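Local coordinates for protein extracellular invertase (Aspergillus kawachii, PDB 5XHA) that probably hydrolyses the glycosidic bond of sucrose to release fructose and glucose, as a secreted fungal invertase of glycoside hydrolase family 32, at residues Leu370-Glu375 with Ile416-Glu421; Arg437-Ser442 with Ile575-Asn580; Leu540-Val545 with Val553-Arg558. One frame throughout, in Å; residues are numbered along the deposited sequence.

Contact 1 (Leu370-Glu375 with Ile416-Glu421). With FRU (beta-D-fructofuranose), chain E.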
loop_
_atom_site.group_PDB
_atom_site.type_symbol
_atom_site.label_atom_id
_atom_site.label_comp_id
_atom_site.label_asym_id
_atom_site.label_seq_id
_atom_site.Cartn_x
_atom_site.Cartn_y
_atom_site.Cartn_z
ATOM N N LEU A 370 -16.836 18.853 20.991
ATOM C CA LEU A 370 -15.585 19.582 20.989
ATOM C C LEU A 370 -15.695 20.682 22.025
ATOM O O LEU A 370 -16.801 21.136 22.358
ATOM C CB LEU A 370 -15.309 20.213 19.623
ATOM C CG LEU A 370 -15.210 19.288 18.414
ATOM C CD1 LEU A 370 -14.665 20.052 17.219
ATOM C CD2 LEU A 370 -14.339 18.078 18.686
ATOM N N LEU A 371 -14.553 21.123 22.528
ATOM C CA LEU A 371 -14.502 22.266 23.428
ATOM C C LEU A 371 -14.552 23.548 22.621
ATOM O O LEU A 371 -14.482 23.528 21.390
ATOM C CB LEU A 371 -13.250 22.209 24.299
ATOM C CG LEU A 371 -13.186 20.978 25.213
ATOM C CD1 LEU A 371 -11.929 20.980 26.082
ATOM C CD2 LEU A 371 -14.431 20.870 26.083
ATOM N N LEU A 372 -14.719 24.669 23.317
ATOM C CA LEU A 372 -14.729 25.970 22.668
ATOM C C LEU A 372 -13.445 26.171 21.844
ATOM O O LEU A 372 -12.371 25.804 22.287
ATOM C CB LEU A 372 -14.811 27.078 23.723
ATOM C CG LEU A 372 -16.049 27.108 24.633
ATOM C CD1 LEU A 372 -15.849 28.150 25.714
ATOM C CD2 LEU A 372 -17.276 27.394 23.796
ATOM N N PRO A 373 -13.554 26.785 20.664
ATOM C CA PRO A 373 -12.323 27.090 19.940
ATOM C C PRO A 373 -11.377 27.913 20.801
ATOM O O PRO A 373 -11.814 28.847 21.473
ATOM C CB PRO A 373 -12.808 27.929 18.754
ATOM C CG PRO A 373 -14.112 28.506 19.208
ATOM C CD PRO A 373 -14.726 27.439 20.062
ATOM N N ARG A 374 -10.092 27.588 20.760
ATOM C CA ARG A 374 -9.108 28.302 21.576
ATOM C C ARG A 374 -8.030 28.961 20.705
ATOM O O ARG A 374 -7.521 28.339 19.774
ATOM C CB ARG A 374 -8.488 27.347 22.598
ATOM C CG ARG A 374 -9.479 26.941 23.664
ATOM C CD ARG A 374 -8.997 25.801 24.521
ATOM N NE ARG A 374 -10.032 25.404 25.464
ATOM C CZ ARG A 374 -9.903 24.434 26.363
ATOM N NH1 ARG A 374 -8.770 23.744 26.452
ATOM N NH2 ARG A 374 -10.918 24.150 27.172
ATOM N N GLU A 375 -7.722 30.228 20.996
ATOM C CA GLU A 375 -6.585 30.922 20.377
ATOM C C GLU A 375 -5.334 30.544 21.134
ATOM O O GLU A 375 -5.314 30.601 22.360
ATOM C CB GLU A 375 -6.760 32.450 20.434
ATOM C CG GLU A 375 -7.846 32.961 19.511
ATOM C CD GLU A 375 -8.028 34.458 19.557
ATOM O OE1 GLU A 375 -7.076 35.148 19.942
ATOM O OE2 GLU A 375 -9.102 34.945 19.167
ATOM N N ILE A 416 -3.400 30.305 26.305
ATOM C CA ILE A 416 -4.596 29.553 25.923
ATOM C C ILE A 416 -5.801 30.391 26.344
ATOM O O ILE A 416 -6.008 30.630 27.531
ATOM C CB ILE A 416 -4.673 28.193 26.670
ATOM C CG1 ILE A 416 -3.439 27.336 26.385
ATOM C CG2 ILE A 416 -5.924 27.406 26.277
ATOM C CD1 ILE A 416 -3.264 26.214 27.377
ATOM N N SER A 417 -6.602 30.835 25.381
ATOM C CA SER A 417 -7.810 31.581 25.697
ATOM C C SER A 417 -8.947 31.234 24.734
ATOM O O SER A 417 -8.724 30.668 23.662
ATOM C CB SER A 417 -7.520 33.071 25.658
ATOM O OG SER A 417 -7.103 33.410 24.373
ATOM N N ILE A 418 -10.170 31.563 25.136
ATOM C CA ILE A 418 -11.325 31.309 24.317
ATOM C C ILE A 418 -11.196 32.211 23.106
ATOM O O ILE A 418 -10.849 33.371 23.248
ATOM C CB ILE A 418 -12.620 31.634 25.072
ATOM C CG1 ILE A 418 -12.702 30.808 26.359
ATOM C CG2 ILE A 418 -13.832 31.389 24.176
ATOM C CD1 ILE A 418 -13.865 31.179 27.246
ATOM N N ALA A 419 -11.462 31.705 21.910
ATOM C CA ALA A 419 -11.326 32.545 20.735
ATOM C C ALA A 419 -12.229 33.774 20.874
ATOM O O ALA A 419 -13.346 33.695 21.400
ATOM C CB ALA A 419 -11.600 31.765 19.456
ATOM N N ARG A 420 -11.727 34.919 20.426
ATOM C CA ARG A 420 -12.323 36.209 20.830
ATOM C C ARG A 420 -13.796 36.394 20.447
ATOM O O ARG A 420 -14.584 36.908 21.247
ATOM C CB ARG A 420 -11.490 37.374 20.327
ATOM C CG ARG A 420 -11.538 37.570 18.821
ATOM C CD ARG A 420 -10.409 38.487 18.404
ATOM N NE ARG A 420 -9.117 37.879 18.697
ATOM C CZ ARG A 420 -7.949 38.476 18.504
ATOM N NH1 ARG A 420 -7.900 39.709 18.016
ATOM N NH2 ARG A 420 -6.830 37.831 18.789
ATOM N N GLU A 421 -14.181 35.952 19.258
ATOM C CA GLU A 421 -15.565 36.092 18.818
ATOM C C GLU A 421 -16.492 35.163 19.610
ATOM O O GLU A 421 -17.637 35.528 19.932
ATOM C CB GLU A 421 -15.701 35.802 17.329
ATOM C CG GLU A 421 -14.812 36.656 16.427
ATOM C CD GLU A 421 -13.484 35.997 16.042
ATOM O OE1 GLU A 421 -12.912 35.189 16.825
ATOM O OE2 GLU A 421 -12.984 36.323 14.950
HETATM C C1 FRU E . -10.812 36.796 31.002
HETATM C C2 FRU E . -10.041 36.102 29.867
HETATM C C3 FRU E . -10.884 35.181 28.962
HETATM C C4 FRU E . -9.935 34.021 28.713
HETATM C C5 FRU E . -9.265 33.898 30.077
HETATM C C6 FRU E . -7.904 33.198 30.019
HETATM O O1 FRU E . -11.607 37.901 30.547
HETATM O O2 FRU E . -9.323 37.052 29.049
HETATM O O3 FRU E . -11.292 35.781 27.719
HETATM O O4 FRU E . -10.552 32.806 28.254
HETATM O O5 FRU E . -9.120 35.243 30.547
HETATM O O6 FRU E . -7.685 32.372 31.191
HETATM O O HOH W 1 -4.270 32.977 23.727
#
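Glu375 and Arg420 form a side-on salt bridge where an antiparallel strand pair of the catalytic beta-propeller domain of family 32 runs into a helix. Arg420 uses two nitrogens, one for each carboxylate oxygen: NH2 lies 2.9 Å from Glu375 OE1, with a nearly straight N-H...O angle of 175°, and Arg420 NE reaches the syn lone pair of Glu375 OE2. Both oxygens lie close to the guanidinium plane, which is turned 31° from the carboxylate. Glu375 OE2 takes a second bond at 2.9 Å from the backbone N of Arg420, from above the carboxylate plane. Since Ala419 is the N-cap residue of the next helix, that N-H belongs to the first turn, and the negative charge sits where it would suit the helix dipole. Arg341 adds another salt bridge to the same oxygen.

Next to this bridge Glu375 and Ser417 form an antiparallel hydrogen-bonded pair: Glu375 N donates to Ser417 O at 2.9 Å, and Ser417 N returns a longer bond to Glu375 O. Ala419 N bonds Pro373 O. A water joins Glu375 O to Ser417 OG.

The extended chain of Arg374 runs obliquely across Ile416, its CD 3.9 Å from Ile416 CG2, and carries its guanidinium on to Tyr554 OH and into salt bridges with Asp313 and Glu552. Pro373 CB rests 4.1 Å from Ala419 CB. Ile418 has CG1 beside the backbone N (chi1 -58°), which brings its CD1 to 3.9 Å from Leu372 CD1, while its backbone N makes a weak hydrogen bond of 3.4 Å to O4 of a bound fructose.

Contact 2 (Arg437-Ser442 with Ile575-Asn580)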
loop_
_atom_site.group_PDB
_atom_site.type_symbol
_atom_site.label_atom_id
_atom_site.label_comp_id
_atom_site.label_asym_id
_atom_site.label_seq_id
_atom_site.Cartn_x
_atom_site.Cartn_y
_atom_site.Cartn_z
ATOM N N ARG A 437 -15.566 40.058 48.426
ATOM C CA ARG A 437 -15.537 39.811 49.869
ATOM C C ARG A 437 -14.336 38.971 50.268
ATOM O O ARG A 437 -13.763 38.250 49.451
ATOM C CB ARG A 437 -16.807 39.097 50.331
ATOM C CG ARG A 437 -17.063 37.768 49.634
ATOM C CD ARG A 437 -18.501 37.327 49.830
ATOM N NE ARG A 437 -18.776 37.113 51.231
ATOM C CZ ARG A 437 -19.978 37.148 51.795
ATOM N NH1 ARG A 437 -21.076 37.374 51.090
ATOM N NH2 ARG A 437 -20.069 36.930 53.095
ATOM N N THR A 438 -13.974 39.054 51.539
ATOM C CA THR A 438 -12.918 38.236 52.074
ATOM C C THR A 438 -13.562 37.156 52.924
ATOM O O THR A 438 -14.493 37.437 53.668
ATOM C CB THR A 438 -11.917 39.081 52.879
ATOM O OG1 THR A 438 -11.184 39.910 51.976
ATOM C CG2 THR A 438 -10.928 38.204 53.620
ATOM N N LEU A 439 -13.088 35.922 52.777
ATOM C CA LEU A 439 -13.543 34.809 53.592
ATOM C C LEU A 439 -12.361 34.226 54.354
ATOM O O LEU A 439 -11.273 34.046 53.794
ATOM C CB LEU A 439 -14.204 33.730 52.728
ATOM C CG LEU A 439 -15.603 34.060 52.189
ATOM C CD1 LEU A 439 -16.128 32.918 51.329
ATOM C CD2 LEU A 439 -16.575 34.344 53.332
ATOM N N ASN A 440 -12.592 33.963 55.639
ATOM C CA ASN A 440 -11.588 33.428 56.550
ATOM C C ASN A 440 -12.007 32.126 57.205
ATOM O O ASN A 440 -11.174 31.256 57.431
ATOM C CB ASN A 440 -11.275 34.457 57.639
ATOM C CG ASN A 440 -10.509 35.645 57.099
ATOM O OD1 ASN A 440 -9.300 35.576 56.908
ATOM N ND2 ASN A 440 -11.212 36.740 56.840
ATOM N N SER A 441 -13.286 32.006 57.525
ATOM C CA SER A 441 -13.829 30.790 58.122
ATOM C C SER A 441 -14.339 29.817 57.067
ATOM O O SER A 441 -14.510 30.164 55.901
ATOM C CB SER A 441 -14.978 31.149 59.052
ATOM O OG SER A 441 -15.933 31.912 58.346
ATOM N N SER A 442 -14.601 28.599 57.516
ATOM C CA SER A 442 -14.971 27.494 56.657
ATOM C C SER A 442 -16.440 27.547 56.293
ATOM O O SER A 442 -17.265 27.836 57.139
ATOM C CB SER A 442 -14.680 26.178 57.376
ATOM O OG SER A 442 -14.814 25.081 56.495
ATOM N N ILE A 575 -25.128 29.271 42.968
ATOM C CA ILE A 575 -23.699 29.467 43.060
ATOM C C ILE A 575 -23.384 30.006 44.451
ATOM O O ILE A 575 -24.129 30.839 44.971
ATOM C CB ILE A 575 -23.211 30.454 41.986
ATOM C CG1 ILE A 575 -23.473 29.885 40.591
ATOM C CG2 ILE A 575 -21.725 30.758 42.171
ATOM C CD1 ILE A 575 -23.144 30.843 39.475
ATOM N N SER A 576 -22.284 29.534 45.036
ATOM C CA SER A 576 -21.819 29.998 46.334
ATOM C C SER A 576 -20.309 30.160 46.325
ATOM O O SER A 576 -19.605 29.470 45.578
ATOM C CB SER A 576 -22.180 28.986 47.429
ATOM O OG SER A 576 -23.573 28.784 47.483
ATOM N N PHE A 577 -19.816 31.059 47.170
ATOM C CA PHE A 577 -18.388 31.125 47.471
ATOM C C PHE A 577 -18.042 29.882 48.260
ATOM O O PHE A 577 -18.872 29.357 49.009
ATOM C CB PHE A 577 -18.037 32.354 48.321
ATOM C CG PHE A 577 -18.270 33.658 47.633
ATOM C CD1 PHE A 577 -17.276 34.233 46.858
ATOM C CD2 PHE A 577 -19.477 34.327 47.772
ATOM C CE1 PHE A 577 -17.487 35.449 46.228
ATOM C CE2 PHE A 577 -19.699 35.537 47.136
ATOM C CZ PHE A 577 -18.703 36.103 46.370
ATOM N N PHE A 578 -16.823 29.402 48.090
ATOM C CA PHE A 578 -16.356 28.263 48.856
ATOM C C PHE A 578 -14.988 28.585 49.420
ATOM O O PHE A 578 -14.146 29.124 48.713
ATOM C CB PHE A 578 -16.279 27.007 47.990
ATOM C CG PHE A 578 -15.455 25.923 48.602
ATOM C CD1 PHE A 578 -15.941 25.205 49.691
ATOM C CD2 PHE A 578 -14.183 25.647 48.128
ATOM C CE1 PHE A 578 -15.186 24.214 50.277
ATOM C CE2 PHE A 578 -13.416 24.656 48.707
ATOM C CZ PHE A 578 -13.916 23.941 49.791
ATOM N N HIS A 579 -14.781 28.250 50.693
ATOM C CA HIS A 579 -13.500 28.429 51.365
ATOM C C HIS A 579 -13.434 27.461 52.543
ATOM O O HIS A 579 -14.407 27.314 53.266
ATOM C CB HIS A 579 -13.357 29.869 51.841
ATOM C CG HIS A 579 -12.065 30.145 52.533
ATOM N ND1 HIS A 579 -10.843 29.915 51.939
ATOM C CD2 HIS A 579 -11.799 30.625 53.770
ATOM C CE1 HIS A 579 -9.878 30.248 52.777
ATOM N NE2 HIS A 579 -10.432 30.679 53.896
ATOM N N ASN A 580 -12.316 26.772 52.726
ATOM C CA ASN A 580 -12.241 25.750 53.775
ATOM C C ASN A 580 -11.753 26.280 55.134
ATOM O O ASN A 580 -11.538 25.500 56.058
ATOM C CB ASN A 580 -11.374 24.568 53.338
ATOM C CG ASN A 580 -9.900 24.920 53.250
ATOM O OD1 ASN A 580 -9.523 26.095 53.213
ATOM N ND2 ASN A 580 -9.058 23.898 53.184
#
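Arg437 meets Phe577 through its aliphatic chain. Its CG stands between the backbone N and the carbonyl carbon (chi1 58°) and the chain bends again at chi3, a course that lays CD over one face of the Phe577 ring. Arg437 CD is 3.7 Å from the ring centroid and 23° off the normal, which meets the geometry of a CH-pi contact, and its closest ring atom is Phe577 CE2 at 3.4 Å, toward the rim. The guanidinium plane is inclined to the ring, so the two flat groups are not stacked.

Two residues on, Leu439 points the same way and lies against both Phe577 and His579. Its CD1 touches Phe577 CB at 3.6 Å, the two side chains crossing at about a right angle. Leu439 and His579 instead slide past each other in opposite directions, CB to CB at 4.1 Å.

From Asn440 the chain leaves the strand and bends round the imidazole, so that the carbonyl oxygens of Asn440 and Ser441 lie at the ring edge, with Ser441 O 3.5 Å from His579 CD2. The ring nitrogens bond elsewhere: His579 ND1 to Ser475 OG and NE2 to Gly583 O, which fixes the ring's rotation. At the end of the segment, Ser442 CA approaches His579 O at 3.4 Å, and Ser442 OG makes a weak hydrogen bond of 3.3 Å to Asn580 O.

The axes of 437-439 and 575-580 come within 8.8 Å of each other, their N-to-C directions 35° apart, and belong to the two facing sheets of the C-terminal beta-sandwich. Arg437 and Leu439 pair through their backbones with strand 585-594 in one sheet, and Phe577 pairs with Val445 of strand 444-446 in the other.

Contact 3 (Leu540-Val545 with Val553-Arg558). With FRU (beta-D-fructofuranose), chain E.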
loop_
_atom_site.group_PDB
_atom_site.type_symbol
_atom_site.label_atom_id
_atom_site.label_comp_id
_atom_site.label_asym_id
_atom_site.label_seq_id
_atom_site.Cartn_x
_atom_site.Cartn_y
_atom_site.Cartn_z
ATOM N N LEU A 540 -5.332 34.795 41.078
ATOM C CA LEU A 540 -6.002 33.727 40.329
ATOM C C LEU A 540 -7.161 34.335 39.558
ATOM O O LEU A 540 -8.149 34.744 40.155
ATOM C CB LEU A 540 -6.536 32.639 41.263
ATOM C CG LEU A 540 -7.246 31.426 40.620
ATOM C CD1 LEU A 540 -6.302 30.599 39.754
ATOM C CD2 LEU A 540 -7.858 30.541 41.689
ATOM N N ASP A 541 -7.008 34.409 38.241
ATOM C CA ASP A 541 -7.996 34.976 37.337
ATOM C C ASP A 541 -8.772 33.852 36.653
ATOM O O ASP A 541 -8.266 33.204 35.744
ATOM C CB ASP A 541 -7.286 35.848 36.291
ATOM C CG ASP A 541 -8.252 36.642 35.439
ATOM O OD1 ASP A 541 -9.429 36.774 35.810
ATOM O OD2 ASP A 541 -7.837 37.150 34.391
ATOM N N LEU A 542 -10.009 33.659 37.087
ATOM C CA LEU A 542 -10.791 32.461 36.786
ATOM C C LEU A 542 -11.930 32.770 35.820
ATOM O O LEU A 542 -12.642 33.746 36.015
ATOM C CB LEU A 542 -11.380 31.951 38.095
ATOM C CG LEU A 542 -11.325 30.487 38.467
ATOM C CD1 LEU A 542 -9.973 29.851 38.163
ATOM C CD2 LEU A 542 -11.669 30.382 39.950
ATOM N N THR A 543 -12.109 31.937 34.794
ATOM C CA THR A 543 -13.316 31.970 33.964
ATOM C C THR A 543 -13.926 30.566 33.912
ATOM O O THR A 543 -13.274 29.616 33.492
ATOM C CB THR A 543 -13.026 32.459 32.532
ATOM O OG1 THR A 543 -12.180 33.604 32.568
ATOM C CG2 THR A 543 -14.302 32.836 31.818
ATOM N N LEU A 544 -15.164 30.444 34.376
ATOM C CA LEU A 544 -15.903 29.205 34.318
ATOM C C LEU A 544 -16.972 29.345 33.246
ATOM O O LEU A 544 -17.794 30.252 33.319
ATOM C CB LEU A 544 -16.565 28.913 35.658
ATOM C CG LEU A 544 -15.722 28.211 36.730
ATOM C CD1 LEU A 544 -14.449 28.974 37.048
ATOM C CD2 LEU A 544 -16.549 28.018 37.996
ATOM N N VAL A 545 -16.952 28.469 32.246
ATOM C CA VAL A 545 -18.044 28.411 31.264
ATOM C C VAL A 545 -18.804 27.101 31.500
ATOM O O VAL A 545 -18.236 26.016 31.390
ATOM C CB VAL A 545 -17.537 28.497 29.813
ATOM C CG1 VAL A 545 -18.695 28.620 28.834
ATOM C CG2 VAL A 545 -16.587 29.669 29.640
ATOM N N VAL A 553 -12.964 25.263 32.637
ATOM C CA VAL A 553 -12.334 26.145 33.601
ATOM C C VAL A 553 -11.031 26.698 33.020
ATOM O O VAL A 553 -10.105 25.944 32.761
ATOM C CB VAL A 553 -12.007 25.397 34.914
ATOM C CG1 VAL A 553 -11.476 26.374 35.948
ATOM C CG2 VAL A 553 -13.249 24.693 35.444
ATOM N N TYR A 554 -10.991 28.009 32.815
ATOM C CA TYR A 554 -9.813 28.734 32.378
ATOM C C TYR A 554 -9.207 29.529 33.534
ATOM O O TYR A 554 -9.941 30.022 34.410
ATOM C CB TYR A 554 -10.197 29.710 31.266
ATOM C CG TYR A 554 -10.696 29.049 29.989
ATOM C CD1 TYR A 554 -12.011 28.616 29.872
ATOM C CD2 TYR A 554 -9.847 28.862 28.910
ATOM C CE1 TYR A 554 -12.473 28.020 28.712
ATOM C CE2 TYR A 554 -10.292 28.261 27.734
ATOM C CZ TYR A 554 -11.607 27.840 27.634
ATOM O OH TYR A 554 -12.046 27.247 26.469
ATOM N N ALA A 555 -7.880 29.675 33.524
ATOM C CA ALA A 555 -7.187 30.519 34.521
ATOM C C ALA A 555 -5.939 31.170 33.963
ATOM O O ALA A 555 -5.110 30.497 33.335
ATOM C CB ALA A 555 -6.839 29.716 35.762
ATOM N N ASN A 556 -5.833 32.492 34.159
ATOM C CA ASN A 556 -4.578 33.233 34.003
ATOM C C ASN A 556 -4.026 33.207 32.569
ATOM O O ASN A 556 -2.819 33.367 32.354
ATOM C CB ASN A 556 -3.509 32.713 35.003
ATOM C CG ASN A 556 -3.800 33.090 36.459
ATOM O OD1 ASN A 556 -2.965 33.699 37.150
ATOM N ND2 ASN A 556 -4.952 32.698 36.941
ATOM N N GLY A 557 -4.909 33.017 31.590
ATOM C CA GLY A 557 -4.527 32.964 30.179
ATOM C C GLY A 557 -3.628 31.804 29.793
ATOM O O GLY A 557 -3.075 31.796 28.700
ATOM N N ARG A 558 -3.474 30.823 30.671
ATOM C CA ARG A 558 -2.507 29.771 30.426
ATOM C C ARG A 558 -2.943 28.412 30.950
ATOM O O ARG A 558 -2.140 27.508 31.037
ATOM C CB ARG A 558 -1.161 30.163 31.044
ATOM C CG ARG A 558 -1.146 30.219 32.564
ATOM C CD ARG A 558 0.181 30.769 33.062
ATOM N NE ARG A 558 0.335 30.566 34.503
ATOM C CZ ARG A 558 0.356 31.524 35.427
ATOM N NH1 ARG A 558 0.241 32.804 35.101
ATOM N NH2 ARG A 558 0.502 31.193 36.699
HETATM C C1 FRU E . -10.812 36.796 31.002
HETATM C C2 FRU E . -10.041 36.102 29.867
HETATM C C3 FRU E . -10.884 35.181 28.962
HETATM C C4 FRU E . -9.935 34.021 28.713
HETATM C C5 FRU E . -9.265 33.898 30.077
HETATM C C6 FRU E . -7.904 33.198 30.019
HETATM O O1 FRU E . -11.607 37.901 30.547
HETATM O O2 FRU E . -9.323 37.052 29.049
HETATM O O3 FRU E . -11.292 35.781 27.719
HETATM O O4 FRU E . -10.552 32.806 28.254
HETATM O O5 FRU E . -9.120 35.243 30.547
HETATM O O6 FRU E . -7.685 32.372 31.191
#
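Val553 and Leu544 form a non-hydrogen-bonded antiparallel pair, their side chains side by side and pointing the same way, with Val553 CG1 4.1 Å from Leu544 CD1. The next residue, Tyr554, is paired with Thr543 by two nearly straight backbone bonds: Tyr554 N to Thr543 O and Thr543 N to Tyr554 O, each 2.9 Å, with N-H...O angles of 171° and 173°. With CG of Tyr554 set beside its backbone N (chi1 -64°), the ring is placed with Thr543 O at its edge, in plane. Tyr554 OH bonds Glu552 of its own strand and also Arg374, and the latter bond ties the hairpin to the propeller.

Ala555 returns to the face of Val553, where its CB touches Leu542 CD1 at 4.0 Å and lies close to Leu540 CD1. Ala555 CA also comes to 3.1 Å from Asp541 O, as a CA-H...O contact. Asp541 O accepts Asn556 N at 3.0 Å, a further backbone bond just past the last bridged pair, Leu542 with Ala555.

Beyond it the backbone takes positive phi at both Asn556 and Gly557 and turns away from strand 540-545. The turn is secured by Arg558 N bonding back to Ala555 O, and it presents Gly557 N to O6 of a bound fructose at 2.9 Å.

Altogether this is a beta hairpin in the C-terminal beta-sandwich of family 32 enzymes. Val553, Ala555, Leu542 and Leu544 share one face of its sheet, while Thr543 and Tyr554 on the other approach a fructose bound where the sandwich meets the propeller.

Overall arrangement
Along the chain, contact 1 closes before contact 2 opens, and contact 3 is nested inside the long loop that contact 2 closes. Contact 1 joins strands 366-385 and 408-418 on the propeller side; helix 420-426 then leads directly into strand 430-439 of contact 2. Contacts 1 and 3, with centres about 12 Å apart, touch across the domain interface, where Ile416 N lies 2.8 Å from Gly557 O, and so bring propeller and sandwich together around one fructose. Contact 2 lies farther out, its centre about 18 Å from that of contact 3 and 30 Å from that of contact 1, but it shares with contact 3 the sheet that holds strands 430-439 and 534-547.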